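Local coordinates for protein FOKI restriction endonuclease (PDB 2FOK) that recognises a short, specific DNA sequence and, as a type IIS restriction endonuclease, cleaves both strands at a distance from that site by metal-dependent hydrolysis, at residues T308-I313 with I344-K349; L323-I328 with R363-K368; G185-S190 with L351-I356; V340-E345 with L397-K402. All coordinates share one frame; numbering follows the deposited sequence.

Interaction 1: residues T308-I313 with I344-K349; sequences TRRALI and IENDIK
D347 puts its carboxylate between R309 and R310, two consecutive arginines of the facing helix. The ionic part rests chiefly on R310: its NE donates to D347 OD1 over 2.7 Å with an N-H...O angle of 158°. The R310 chain is extended from CG to NE (chi2 163°, chi3 -174°), which carries NE out to that oxygen. D347 OD1 lies nearly in the guanidinium plane, whereas the donor stands well above the carboxylate plane. R310 NH2 adds a weak second bond to the same oxygen. R309 NH1 reaches D347 OD2, but this salt bridge is less certain because D347 OD2 is modelled too close to a neighbour.

The apolar part belongs to I313. Its CD1 packs 3.6 Å from D347 CB and 4.3 Å from I344 CG2, while I313 CG2 faces I348 CG1, also at 4.3 Å. With segment axes 10.1 Å apart and steeply inclined, the contact joins helices 303-319 and 341-352, the first and third of what reads as a winged-helix D3 domain.

R310 NH2 also pairs with E189 and NH1 with the L296 carbonyl, so NE, NH1 and NH2 each have an acceptor. The firm R310 NE bond, possibly supported by R309, would probably keep buried D347 ionised.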
loop_
_atom_site.group_PDB
_atom_site.type_symbol
_atom_site.label_atom_id
_atom_site.label_comp_id
_atom_site.label_asym_id
_atom_site.label_seq_id
_atom_site.Cartn_x
_atom_site.Cartn_y
_atom_site.Cartn_z
ATOM N N THR A 308 3.560 -15.256 -9.180
ATOM C CA THR A 308 4.418 -16.284 -9.744
ATOM C C THR A 308 5.647 -15.663 -10.405
ATOM O O THR A 308 6.782 -16.084 -10.153
ATOM C CB THR A 308 3.660 -17.134 -10.778
ATOM O OG1 THR A 308 2.414 -17.562 -10.217
ATOM C CG2 THR A 308 4.470 -18.359 -11.164
ATOM N N ARG A 309 5.414 -14.656 -11.239
ATOM C CA ARG A 309 6.490 -13.959 -11.940
ATOM C C ARG A 309 7.562 -13.460 -10.965
ATOM O O ARG A 309 8.755 -13.651 -11.190
ATOM C CB ARG A 309 5.906 -12.787 -12.732
ATOM C CG ARG A 309 6.795 -12.249 -13.842
ATOM C CD ARG A 309 6.729 -10.728 -13.847
ATOM N NE ARG A 309 5.606 -10.219 -14.628
ATOM C CZ ARG A 309 4.791 -9.229 -14.262
ATOM N NH1 ARG A 309 4.949 -8.604 -13.102
ATOM N NH2 ARG A 309 3.816 -8.857 -15.080
ATOM N N ARG A 310 7.141 -12.811 -9.885
ATOM C CA ARG A 310 8.103 -12.330 -8.903
ATOM C C ARG A 310 8.745 -13.505 -8.160
ATOM O O ARG A 310 9.902 -13.431 -7.774
ATOM C CB ARG A 310 7.424 -11.373 -7.924
ATOM C CG ARG A 310 7.221 -9.981 -8.517
ATOM C CD ARG A 310 6.202 -9.145 -7.740
ATOM N NE ARG A 310 5.937 -7.886 -8.427
ATOM C CZ ARG A 310 4.904 -7.092 -8.178
ATOM N NH1 ARG A 310 4.021 -7.414 -7.248
ATOM N NH2 ARG A 310 4.733 -5.986 -8.890
ATOM N N ALA A 311 7.998 -14.593 -7.983
ATOM C CA ALA A 311 8.512 -15.777 -7.287
ATOM C C ALA A 311 9.636 -16.427 -8.082
ATOM O O ALA A 311 10.672 -16.807 -7.530
ATOM C CB ALA A 311 7.389 -16.786 -7.066
ATOM N N LEU A 312 9.414 -16.557 -9.384
ATOM C CA LEU A 312 10.389 -17.143 -10.278
ATOM C C LEU A 312 11.637 -16.270 -10.452
ATOM O O LEU A 312 12.711 -16.783 -10.756
ATOM C CB LEU A 312 9.734 -17.414 -11.630
ATOM C CG LEU A 312 8.703 -18.536 -11.556
ATOM C CD1 LEU A 312 7.982 -18.687 -12.879
ATOM C CD2 LEU A 312 9.424 -19.822 -11.155
ATOM N N ILE A 313 11.510 -14.958 -10.281
ATOM C CA ILE A 313 12.687 -14.115 -10.407
ATOM C C ILE A 313 13.531 -14.290 -9.148
ATOM O O ILE A 313 14.757 -14.288 -9.203
ATOM C CB ILE A 313 12.340 -12.617 -10.580
ATOM C CG1 ILE A 313 11.470 -12.399 -11.823
ATOM C CG2 ILE A 313 13.613 -11.827 -10.764
ATOM C CD1 ILE A 313 10.693 -11.072 -11.809
ATOM N N ILE A 344 10.654 -6.616 -15.285
ATOM C CA ILE A 344 11.536 -7.412 -14.439
ATOM C C ILE A 344 12.304 -6.504 -13.478
ATOM O O ILE A 344 12.536 -6.869 -12.323
ATOM C CB ILE A 344 12.540 -8.246 -15.291
ATOM C CG1 ILE A 344 11.771 -9.178 -16.227
ATOM C CG2 ILE A 344 13.462 -9.056 -14.386
ATOM C CD1 ILE A 344 12.622 -9.843 -17.281
ATOM N N GLU A 345 12.684 -5.320 -13.951
ATOM C CA GLU A 345 13.408 -4.351 -13.122
ATOM C C GLU A 345 12.506 -3.817 -12.004
ATOM O O GLU A 345 12.958 -3.612 -10.881
ATOM C CB GLU A 345 13.895 -3.162 -13.972
ATOM C CG GLU A 345 14.988 -3.485 -14.971
ATOM C CD GLU A 345 15.413 -2.277 -15.813
ATOM O OE1 GLU A 345 14.554 -1.432 -16.143
ATOM O OE2 GLU A 345 16.611 -2.176 -16.151
ATOM N N ASN A 346 11.230 -3.585 -12.309
ATOM C CA ASN A 346 10.301 -3.076 -11.300
ATOM C C ASN A 346 9.970 -4.161 -10.286
ATOM O O ASN A 346 9.742 -3.881 -9.107
ATOM C CB ASN A 346 9.008 -2.565 -11.951
ATOM C CG ASN A 346 8.075 -1.881 -10.943
ATOM O OD1 ASN A 346 8.277 -0.721 -10.570
ATOM N ND2 ASN A 346 7.048 -2.597 -10.514
ATOM N N ASP A 347 9.950 -5.401 -10.752
ATOM C CA ASP A 347 9.676 -6.541 -9.885
ATOM C C ASP A 347 10.834 -6.710 -8.893
ATOM O O ASP A 347 10.640 -7.170 -7.782
ATOM C CB ASP A 347 9.521 -7.816 -10.730
ATOM C CG ASP A 347 8.086 -8.075 -11.152
ATOM O OD1 ASP A 347 7.179 -7.334 -10.713
ATOM O OD2 ASP A 347 7.861 -9.027 -11.936
ATOM N N ILE A 348 12.041 -6.326 -9.302
ATOM C CA ILE A 348 13.225 -6.448 -8.438
ATOM C C ILE A 348 13.305 -5.350 -7.389
ATOM O O ILE A 348 13.776 -5.582 -6.276
ATOM C CB ILE A 348 14.530 -6.432 -9.276
ATOM C CG1 ILE A 348 14.560 -7.658 -10.183
ATOM C CG2 ILE A 348 15.762 -6.392 -8.362
ATOM C CD1 ILE A 348 15.824 -7.798 -10.995
ATOM N N LYS A 349 12.858 -4.150 -7.746
ATOM C CA LYS A 349 12.880 -3.025 -6.820
ATOM C C LYS A 349 11.917 -3.311 -5.685
ATOM O O LYS A 349 12.103 -2.837 -4.561
ATOM C CB LYS A 349 12.459 -1.740 -7.527
ATOM C CG LYS A 349 12.174 -0.597 -6.572
ATOM C CD LYS A 349 12.436 0.743 -7.213
ATOM C CE LYS A 349 11.341 1.103 -8.188
ATOM N NZ LYS A 349 10.023 0.531 -7.811
#

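Interaction 2: residues L323-I328 with R363-K368; sequences LKIEQI and RFYQLK
K324 lays its side chain alongside F364 and R363, all pointing the same way. CB stands 4.1 Å from R363 O. CG drops closer, 3.4 Å from that carbonyl oxygen and 3.3 Å from F364 CE1, meeting the ring obliquely. CD stays on the same ring atom and also comes 3.7 Å from R363 NH2. There the chain bends (chi3 -31°), and CE lies 3.9 Å from F364 CE1. NZ ends 4.7 Å from R363 NH2, two like charges near each other without contact.

The backbone pairing is antiparallel and rests on L323 and Y365, a hydrogen-bonded pair with two nearly straight bonds, L323 N to Y365 O and Y365 N to L323 O. In an order consistent with a winged helix, this joins the short, weakly bonded strand 323-324 to the hairpin of strands 358-361 and 364-367, with 364-367 in the middle.

Directly after it, helix 325-334 begins with K324 as N-cap. Q327 OE1 folds back to accept from K324 N at 2.7 Å, while K324 O accepts from the amides of Q327 and I328. On the sheet face that carries Y365, I325 CD1 lies alongside that tyrosine, 4.1 Å from Y365 CE1.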
loop_
_atom_site.group_PDB
_atom_site.type_symbol
_atom_site.label_atom_id
_atom_site.label_comp_id
_atom_site.label_asym_id
_atom_site.label_seq_id
_atom_site.Cartn_x
_atom_site.Cartn_y
_atom_site.Cartn_z
ATOM N N LEU A 323 24.209 -11.635 -12.297
ATOM C CA LEU A 323 23.452 -11.768 -13.541
ATOM C C LEU A 323 23.092 -10.435 -14.201
ATOM O O LEU A 323 23.010 -9.399 -13.539
ATOM C CB LEU A 323 22.154 -12.543 -13.252
ATOM C CG LEU A 323 21.798 -13.909 -13.845
ATOM C CD1 LEU A 323 22.995 -14.828 -13.868
ATOM C CD2 LEU A 323 20.692 -14.525 -13.007
ATOM N N LYS A 324 22.869 -10.475 -15.514
ATOM C CA LYS A 324 22.463 -9.292 -16.265
ATOM C C LYS A 324 20.953 -9.429 -16.509
ATOM O O LYS A 324 20.467 -10.520 -16.811
ATOM C CB LYS A 324 23.207 -9.218 -17.598
ATOM C CG LYS A 324 24.401 -8.259 -17.599
ATOM C CD LYS A 324 25.373 -8.542 -18.757
ATOM C CE LYS A 324 25.399 -10.033 -19.145
ATOM N NZ LYS A 324 26.055 -10.309 -20.459
ATOM N N ILE A 325 20.215 -8.328 -16.375
ATOM C CA ILE A 325 18.767 -8.360 -16.562
ATOM C C ILE A 325 18.359 -9.163 -17.783
ATOM O O ILE A 325 17.298 -9.782 -17.795
ATOM C CB ILE A 325 18.174 -6.939 -16.681
ATOM C CG1 ILE A 325 16.678 -6.973 -16.354
ATOM C CG2 ILE A 325 18.391 -6.389 -18.082
ATOM C CD1 ILE A 325 16.356 -6.645 -14.913
ATOM N N GLU A 326 19.206 -9.157 -18.808
ATOM C CA GLU A 326 18.923 -9.893 -20.038
ATOM C C GLU A 326 19.018 -11.405 -19.823
ATOM O O GLU A 326 18.323 -12.187 -20.481
ATOM C CB GLU A 326 19.887 -9.453 -21.141
ATOM C CG GLU A 326 19.453 -8.184 -21.865
ATOM C CD GLU A 326 20.077 -6.937 -21.273
ATOM O OE1 GLU A 326 20.986 -7.075 -20.421
ATOM O OE2 GLU A 326 19.660 -5.823 -21.658
ATOM N N GLN A 327 19.882 -11.820 -18.902
ATOM C CA GLN A 327 20.022 -13.241 -18.600
ATOM C C GLN A 327 18.845 -13.659 -17.701
ATOM O O GLN A 327 18.304 -14.756 -17.830
ATOM C CB GLN A 327 21.360 -13.494 -17.902
ATOM C CG GLN A 327 22.519 -12.664 -18.445
ATOM C CD GLN A 327 23.834 -12.946 -17.726
ATOM O OE1 GLN A 327 24.435 -12.051 -17.121
ATOM N NE2 GLN A 327 24.287 -14.199 -17.791
ATOM N N ILE A 328 18.443 -12.770 -16.797
ATOM C CA ILE A 328 17.317 -13.049 -15.914
ATOM C C ILE A 328 16.074 -13.155 -16.779
ATOM O O ILE A 328 15.244 -14.041 -16.582
ATOM C CB ILE A 328 17.091 -11.921 -14.889
ATOM C CG1 ILE A 328 18.160 -11.972 -13.802
ATOM C CG2 ILE A 328 15.714 -12.069 -14.246
ATOM C CD1 ILE A 328 18.319 -10.659 -13.059
ATOM N N ARG A 363 25.647 -2.942 -14.434
ATOM C CA ARG A 363 24.682 -3.758 -15.165
ATOM C C ARG A 363 24.448 -5.137 -14.553
ATOM O O ARG A 363 23.743 -5.951 -15.140
ATOM C CB ARG A 363 25.146 -3.948 -16.612
ATOM C CG ARG A 363 24.911 -2.750 -17.514
ATOM C CD ARG A 363 25.944 -2.674 -18.634
ATOM N NE ARG A 363 26.461 -3.987 -19.011
ATOM C CZ ARG A 363 26.379 -4.496 -20.236
ATOM N NH1 ARG A 363 25.802 -3.806 -21.208
ATOM N NH2 ARG A 363 26.874 -5.696 -20.491
ATOM N N PHE A 364 25.015 -5.399 -13.377
ATOM C CA PHE A 364 24.872 -6.718 -12.765
ATOM C C PHE A 364 24.157 -6.777 -11.427
ATOM O O PHE A 364 24.383 -5.953 -10.539
ATOM C CB PHE A 364 26.247 -7.365 -12.615
ATOM C CG PHE A 364 26.950 -7.606 -13.919
ATOM C CD1 PHE A 364 26.588 -8.681 -14.731
ATOM C CD2 PHE A 364 27.973 -6.757 -14.343
ATOM C CE1 PHE A 364 27.231 -8.905 -15.949
ATOM C CE2 PHE A 364 28.623 -6.972 -15.556
ATOM C CZ PHE A 364 28.252 -8.047 -16.362
ATOM N N TYR A 365 23.291 -7.772 -11.291
ATOM C CA TYR A 365 22.543 -7.979 -10.064
ATOM C C TYR A 365 23.074 -9.241 -9.387
ATOM O O TYR A 365 23.481 -10.196 -10.053
ATOM C CB TYR A 365 21.053 -8.183 -10.360
ATOM C CG TYR A 365 20.337 -6.998 -10.974
ATOM C CD1 TYR A 365 20.506 -6.677 -12.321
ATOM C CD2 TYR A 365 19.459 -6.219 -10.219
ATOM C CE1 TYR A 365 19.825 -5.616 -12.906
ATOM C CE2 TYR A 365 18.766 -5.149 -10.796
ATOM C CZ TYR A 365 18.957 -4.857 -12.141
ATOM O OH TYR A 365 18.291 -3.796 -12.725
ATOM N N GLN A 366 23.065 -9.246 -8.062
ATOM C CA GLN A 366 23.505 -10.412 -7.320
ATOM C C GLN A 366 22.869 -10.454 -5.946
ATOM O O GLN A 366 23.104 -9.569 -5.129
ATOM C CB GLN A 366 25.025 -10.430 -7.173
ATOM C CG GLN A 366 25.562 -11.811 -6.834
ATOM C CD GLN A 366 27.070 -11.832 -6.688
ATOM O OE1 GLN A 366 27.614 -12.549 -5.849
ATOM N NE2 GLN A 366 27.752 -11.038 -7.504
ATOM N N LEU A 367 22.058 -11.479 -5.695
ATOM C CA LEU A 367 21.413 -11.619 -4.390
ATOM C C LEU A 367 22.450 -11.998 -3.328
ATOM O O LEU A 367 23.252 -12.906 -3.530
ATOM C CB LEU A 367 20.326 -12.688 -4.446
ATOM C CG LEU A 367 19.380 -12.725 -3.240
ATOM C CD1 LEU A 367 17.977 -12.343 -3.679
ATOM C CD2 LEU A 367 19.394 -14.111 -2.613
ATOM N N LYS A 368 22.441 -11.287 -2.207
ATOM C CA LYS A 368 23.380 -11.550 -1.112
ATOM C C LYS A 368 22.561 -11.623 0.160
ATOM O O LYS A 368 22.498 -10.659 0.915
ATOM C CB LYS A 368 24.406 -10.422 -1.012
#

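Interaction 3: residues G185-S190 with L351-I356; sequences GFSGES and LINTGI
The main chain of G185 comes within 4.5 Å of T354, CA to CA, and its N donates to N353 O over 2.8 Å at an N-H...O angle of 144°, from well above the carbonyl plane. On one side of this bond the chain passes through an inverse gamma turn centred on F186 and a type II beta turn from F186 to E189. On the other side, helix 341-352 finishes in a Schellman motif, with G355 at a positive phi and amides of G355 and I356 bonded back into the last turn, the second weakly. The acceptor carbonyl of N353 belongs to the type I turn from I352 to G355.

Among the side chains, N353 ND2 makes a weak bond to S187 OG at 3.0 Å, bent to 125°. S187 OG is also hydrogen-bonded to the carbonyl of K182, within its own part of the chain, which should help to hold the hydroxyl in place for N353. F186 has its CG anti to the carbonyl carbon (chi1 -66°), and the ring reaches L351 and T354 with CE1 and CZ: CE1 lies 3.8 Å from L351 N, and CZ touches L351 CD2 and T354 CG2 at 4.4 and 4.3 Å. L351 N and T354 CG2 approach the ring obliquely.

The loop comes from recognition subdomain 2, the helix end from the D3 domain, so this is an interdomain seam. L351 continues onto L314 of helix 303-319 and I358 of strand 358-361, F186 leans on R310, and T354 rests on P160 and P161 at the start of helix 160-169.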
loop_
_atom_site.group_PDB
_atom_site.type_symbol
_atom_site.label_atom_id
_atom_site.label_comp_id
_atom_site.label_asym_id
_atom_site.label_seq_id
_atom_site.Cartn_x
_atom_site.Cartn_y
_atom_site.Cartn_z
ATOM N N GLY A 185 7.517 -2.456 0.489
ATOM C CA GLY A 185 6.724 -3.327 -0.360
ATOM C C GLY A 185 6.910 -3.062 -1.847
ATOM O O GLY A 185 7.963 -2.588 -2.287
ATOM N N PHE A 186 5.883 -3.384 -2.626
ATOM C CA PHE A 186 5.918 -3.177 -4.065
ATOM C C PHE A 186 5.278 -1.826 -4.346
ATOM O O PHE A 186 4.187 -1.735 -4.907
ATOM C CB PHE A 186 5.179 -4.327 -4.756
ATOM C CG PHE A 186 5.867 -5.656 -4.590
ATOM C CD1 PHE A 186 6.884 -6.038 -5.456
ATOM C CD2 PHE A 186 5.560 -6.486 -3.515
ATOM C CE1 PHE A 186 7.602 -7.233 -5.249
ATOM C CE2 PHE A 186 6.267 -7.675 -3.302
ATOM C CZ PHE A 186 7.294 -8.043 -4.175
ATOM N N SER A 187 6.007 -0.785 -3.941
ATOM C CA SER A 187 5.613 0.621 -4.043
ATOM C C SER A 187 4.869 1.122 -5.273
ATOM O O SER A 187 5.242 0.842 -6.410
ATOM C CB SER A 187 6.840 1.516 -3.833
ATOM O OG SER A 187 7.671 0.999 -2.814
ATOM N N GLY A 188 3.808 1.878 -5.013
ATOM C CA GLY A 188 3.029 2.466 -6.076
ATOM C C GLY A 188 1.809 1.705 -6.521
ATOM O O GLY A 188 0.787 2.310 -6.837
ATOM N N GLU A 189 1.904 0.382 -6.563
ATOM C CA GLU A 189 0.776 -0.417 -7.007
ATOM C C GLU A 189 -0.262 -0.500 -5.912
ATOM O O GLU A 189 0.019 -0.147 -4.763
ATOM C CB GLU A 189 1.244 -1.814 -7.413
ATOM C CG GLU A 189 1.753 -2.669 -6.279
ATOM C CD GLU A 189 2.360 -3.954 -6.771
ATOM O OE1 GLU A 189 3.050 -3.919 -7.824
ATOM O OE2 GLU A 189 2.145 -4.997 -6.107
ATOM N N SER A 190 -1.467 -0.946 -6.264
ATOM C CA SER A 190 -2.539 -1.053 -5.276
ATOM C C SER A 190 -2.213 -2.130 -4.236
ATOM O O SER A 190 -1.878 -3.268 -4.576
ATOM C CB SER A 190 -3.873 -1.347 -5.964
ATOM O OG SER A 190 -3.814 -2.539 -6.713
ATOM N N LEU A 351 11.250 -6.425 -4.576
ATOM C CA LEU A 351 11.859 -7.450 -3.731
ATOM C C LEU A 351 12.780 -6.745 -2.740
ATOM O O LEU A 351 12.743 -6.995 -1.533
ATOM C CB LEU A 351 12.645 -8.445 -4.587
ATOM C CG LEU A 351 11.754 -9.400 -5.389
ATOM C CD1 LEU A 351 12.589 -10.213 -6.351
ATOM C CD2 LEU A 351 11.004 -10.320 -4.431
ATOM N N ILE A 352 13.594 -5.840 -3.270
ATOM C CA ILE A 352 14.511 -5.055 -2.465
ATOM C C ILE A 352 13.690 -4.264 -1.438
ATOM O O ILE A 352 14.011 -4.250 -0.250
ATOM C CB ILE A 352 15.326 -4.088 -3.380
ATOM C CG1 ILE A 352 16.244 -4.910 -4.301
ATOM C CG2 ILE A 352 16.138 -3.095 -2.541
ATOM C CD1 ILE A 352 17.031 -4.086 -5.315
ATOM N N ASN A 353 12.612 -3.641 -1.909
ATOM C CA ASN A 353 11.740 -2.830 -1.063
ATOM C C ASN A 353 10.953 -3.585 0.019
ATOM O O ASN A 353 10.261 -2.970 0.843
ATOM C CB ASN A 353 10.763 -2.043 -1.941
ATOM C CG ASN A 353 11.336 -0.713 -2.412
ATOM O OD1 ASN A 353 12.498 -0.387 -2.155
ATOM N ND2 ASN A 353 10.515 0.065 -3.102
ATOM N N THR A 354 11.039 -4.909 0.033
ATOM C CA THR A 354 10.321 -5.650 1.058
ATOM C C THR A 354 11.251 -6.303 2.084
ATOM O O THR A 354 10.786 -6.954 3.017
ATOM C CB THR A 354 9.340 -6.690 0.428
ATOM O OG1 THR A 354 9.051 -7.733 1.371
ATOM C CG2 THR A 354 9.913 -7.274 -0.818
ATOM N N GLY A 355 12.562 -6.116 1.923
ATOM C CA GLY A 355 13.500 -6.665 2.891
ATOM C C GLY A 355 14.597 -7.613 2.430
ATOM O O GLY A 355 15.431 -8.025 3.243
ATOM N N ILE A 356 14.606 -7.962 1.149
ATOM C CA ILE A 356 15.604 -8.871 0.603
ATOM C C ILE A 356 16.761 -8.069 0.002
ATOM O O ILE A 356 16.536 -7.078 -0.689
ATOM C CB ILE A 356 14.968 -9.786 -0.476
ATOM C CG1 ILE A 356 13.770 -10.534 0.129
ATOM C CG2 ILE A 356 15.998 -10.791 -1.005
ATOM C CD1 ILE A 356 12.482 -10.371 -0.649
#

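Interaction 4: residues V340-E345 with L397-K402; sequences VIETIE and LRHKLK
E342 and H399 face each other across the contact, carboxylate to imidazole. H399 ND1 donates to E342 OE2 at an N-H...O angle of 159°, with the carboxylate carbon E342 CD in the plane of the ring and the carboxylate plane turned steeply from it. The modelled length is doubtful, since V340 CG1 crowds E342 OE2. For the same reason the short approach of V340 CG1 to H399 CB and ND1, both at 3.3 Å, is uncertain; V340 crosses the histidine at about a right angle.

The next layer sets these groups. H399 carries its ring anti to the backbone N (chi1 178°), which swings it across to the start of helix 341-352, where V340 is the N-cap. E342 CG rests 3.2 Å from R398 O, a carbonyl also bonded by H406 NE2, and the bend at chi2 (-88°) beyond it turns the carboxylate to H399. R398 in turn passes its CD over to E342 O, 3.4 Å away, bringing NE to 3.7 Å from T343 OG1, too far for a bond. That hydroxyl is paired instead with S395 OG, and buried R398 NE has no partner in the model.

The start of one helix thus meets the end of helix 389-398, where H399 first leaves helical geometry. One belongs to the D3 domain and the other to the PDDEXK-type cleavage domain, an interface consistent with the nuclease being held against the recognition part of FokI.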
loop_
_atom_site.group_PDB
_atom_site.type_symbol
_atom_site.label_atom_id
_atom_site.label_comp_id
_atom_site.label_asym_id
_atom_site.label_seq_id
_atom_site.Cartn_x
_atom_site.Cartn_y
_atom_site.Cartn_z
ATOM N N VAL A 340 9.272 -8.120 -20.317
ATOM C CA VAL A 340 10.096 -7.045 -20.859
ATOM C C VAL A 340 11.056 -6.608 -19.755
ATOM O O VAL A 340 10.685 -6.595 -18.583
ATOM C CB VAL A 340 9.213 -5.856 -21.294
ATOM C CG1 VAL A 340 10.025 -4.580 -21.325
ATOM C CG2 VAL A 340 8.596 -6.142 -22.655
ATOM N N ILE A 341 12.280 -6.249 -20.126
ATOM C CA ILE A 341 13.300 -5.849 -19.147
ATOM C C ILE A 341 12.855 -4.904 -18.021
ATOM O O ILE A 341 13.283 -5.073 -16.875
ATOM C CB ILE A 341 14.548 -5.203 -19.844
ATOM C CG1 ILE A 341 15.219 -6.206 -20.793
ATOM C CG2 ILE A 341 15.549 -4.741 -18.804
ATOM C CD1 ILE A 341 15.930 -7.356 -20.101
ATOM N N GLU A 342 12.019 -3.913 -18.321
ATOM C CA GLU A 342 11.602 -2.976 -17.277
ATOM C C GLU A 342 10.511 -3.482 -16.332
ATOM O O GLU A 342 10.280 -2.894 -15.280
ATOM C CB GLU A 342 11.188 -1.630 -17.882
ATOM C CG GLU A 342 10.614 -1.724 -19.267
ATOM C CD GLU A 342 11.676 -1.655 -20.330
ATOM O OE1 GLU A 342 12.382 -0.630 -20.415
ATOM O OE2 GLU A 342 11.804 -2.634 -21.081
ATOM N N THR A 343 9.834 -4.558 -16.706
ATOM C CA THR A 343 8.823 -5.135 -15.832
ATOM C C THR A 343 9.622 -5.927 -14.802
ATOM O O THR A 343 9.320 -5.902 -13.610
ATOM C CB THR A 343 7.885 -6.105 -16.583
ATOM O OG1 THR A 343 6.875 -5.364 -17.283
ATOM C CG2 THR A 343 7.204 -7.042 -15.596
ATOM N N ILE A 344 10.654 -6.616 -15.285
ATOM C CA ILE A 344 11.536 -7.412 -14.439
ATOM C C ILE A 344 12.304 -6.504 -13.478
ATOM O O ILE A 344 12.536 -6.869 -12.323
ATOM C CB ILE A 344 12.540 -8.246 -15.291
ATOM C CG1 ILE A 344 11.771 -9.178 -16.227
ATOM C CG2 ILE A 344 13.462 -9.056 -14.386
ATOM C CD1 ILE A 344 12.622 -9.843 -17.281
ATOM N N GLU A 345 12.684 -5.320 -13.951
ATOM C CA GLU A 345 13.408 -4.351 -13.122
ATOM C C GLU A 345 12.506 -3.817 -12.004
ATOM O O GLU A 345 12.958 -3.612 -10.881
ATOM C CB GLU A 345 13.895 -3.162 -13.972
ATOM C CG GLU A 345 14.988 -3.485 -14.971
ATOM C CD GLU A 345 15.413 -2.277 -15.813
ATOM O OE1 GLU A 345 14.554 -1.432 -16.143
ATOM O OE2 GLU A 345 16.611 -2.176 -16.151
ATOM N N LEU A 397 3.507 0.309 -21.318
ATOM C CA LEU A 397 3.914 1.647 -20.891
ATOM C C LEU A 397 5.228 1.745 -20.109
ATOM O O LEU A 397 5.837 2.819 -20.038
ATOM C CB LEU A 397 2.780 2.287 -20.081
ATOM C CG LEU A 397 1.453 2.537 -20.817
ATOM C CD1 LEU A 397 0.410 3.040 -19.820
ATOM C CD2 LEU A 397 1.651 3.557 -21.929
ATOM N N ARG A 398 5.650 0.644 -19.491
ATOM C CA ARG A 398 6.910 0.633 -18.742
ATOM C C ARG A 398 8.034 0.547 -19.765
ATOM O O ARG A 398 9.106 1.124 -19.582
ATOM C CB ARG A 398 6.976 -0.574 -17.797
ATOM C CG ARG A 398 6.918 -0.177 -16.326
ATOM C CD ARG A 398 7.220 -1.340 -15.406
ATOM N NE ARG A 398 6.130 -2.307 -15.393
ATOM C CZ ARG A 398 5.181 -2.343 -14.470
ATOM N NH1 ARG A 398 5.181 -1.459 -13.474
ATOM N NH2 ARG A 398 4.239 -3.270 -14.539
ATOM N N HIS A 399 7.767 -0.183 -20.843
ATOM C CA HIS A 399 8.708 -0.346 -21.939
ATOM C C HIS A 399 8.258 0.592 -23.061
ATOM O O HIS A 399 7.890 0.151 -24.152
ATOM C CB HIS A 399 8.674 -1.782 -22.432
ATOM C CG HIS A 399 9.584 -2.046 -23.589
ATOM N ND1 HIS A 399 10.940 -2.239 -23.439
ATOM C CD2 HIS A 399 9.340 -2.128 -24.917
ATOM C CE1 HIS A 399 11.492 -2.429 -24.624
ATOM N NE2 HIS A 399 10.541 -2.366 -25.539
ATOM N N LYS A 400 8.263 1.888 -22.788
ATOM C CA LYS A 400 7.831 2.859 -23.783
ATOM C C LYS A 400 8.041 4.253 -23.233
ATOM O O LYS A 400 8.594 5.112 -23.905
ATOM C CB LYS A 400 6.350 2.655 -24.112
ATOM C CG LYS A 400 5.905 3.329 -25.391
ATOM C CD LYS A 400 4.429 3.676 -25.363
ATOM C CE LYS A 400 3.715 3.075 -26.561
ATOM N NZ LYS A 400 4.278 1.735 -26.908
ATOM N N LEU A 401 7.588 4.464 -22.001
ATOM C CA LEU A 401 7.739 5.753 -21.342
ATOM C C LEU A 401 9.089 5.703 -20.630
ATOM O O LEU A 401 9.202 5.178 -19.529
ATOM C CB LEU A 401 6.592 5.977 -20.339
ATOM C CG LEU A 401 5.133 5.785 -20.812
ATOM C CD1 LEU A 401 4.198 6.502 -19.839
ATOM C CD2 LEU A 401 4.920 6.328 -22.238
ATOM N N LYS A 402 10.109 6.243 -21.288
ATOM C CA LYS A 402 11.478 6.252 -20.777
ATOM C C LYS A 402 11.798 7.366 -19.789
ATOM O O LYS A 402 12.917 7.449 -19.296
ATOM C CB LYS A 402 12.460 6.320 -21.953
#

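How the interactions relate
Helix 341-352 takes part in interactions 1, 3 and 4, and interaction 2 packs against it. Interactions 1 and 4 share I344 and E345, their centres lie about 12 Å apart, and R309 CZ comes 3.5 Å from T343 CG2. Interaction 3, centred about 10 Å from interaction 1, is tied to it by the R310 NH2 to E189 OE1 salt bridge of 2.9 Å. I344 CG2 meets I328 CG2 at 3.8 Å, joining interactions 1 and 2 in one apolar core. Interactions 3 and 4 do not touch, their nearest atoms being about 7 Å apart: they link the D3 domain separately to recognition subdomain 2 and to the cleavage domain.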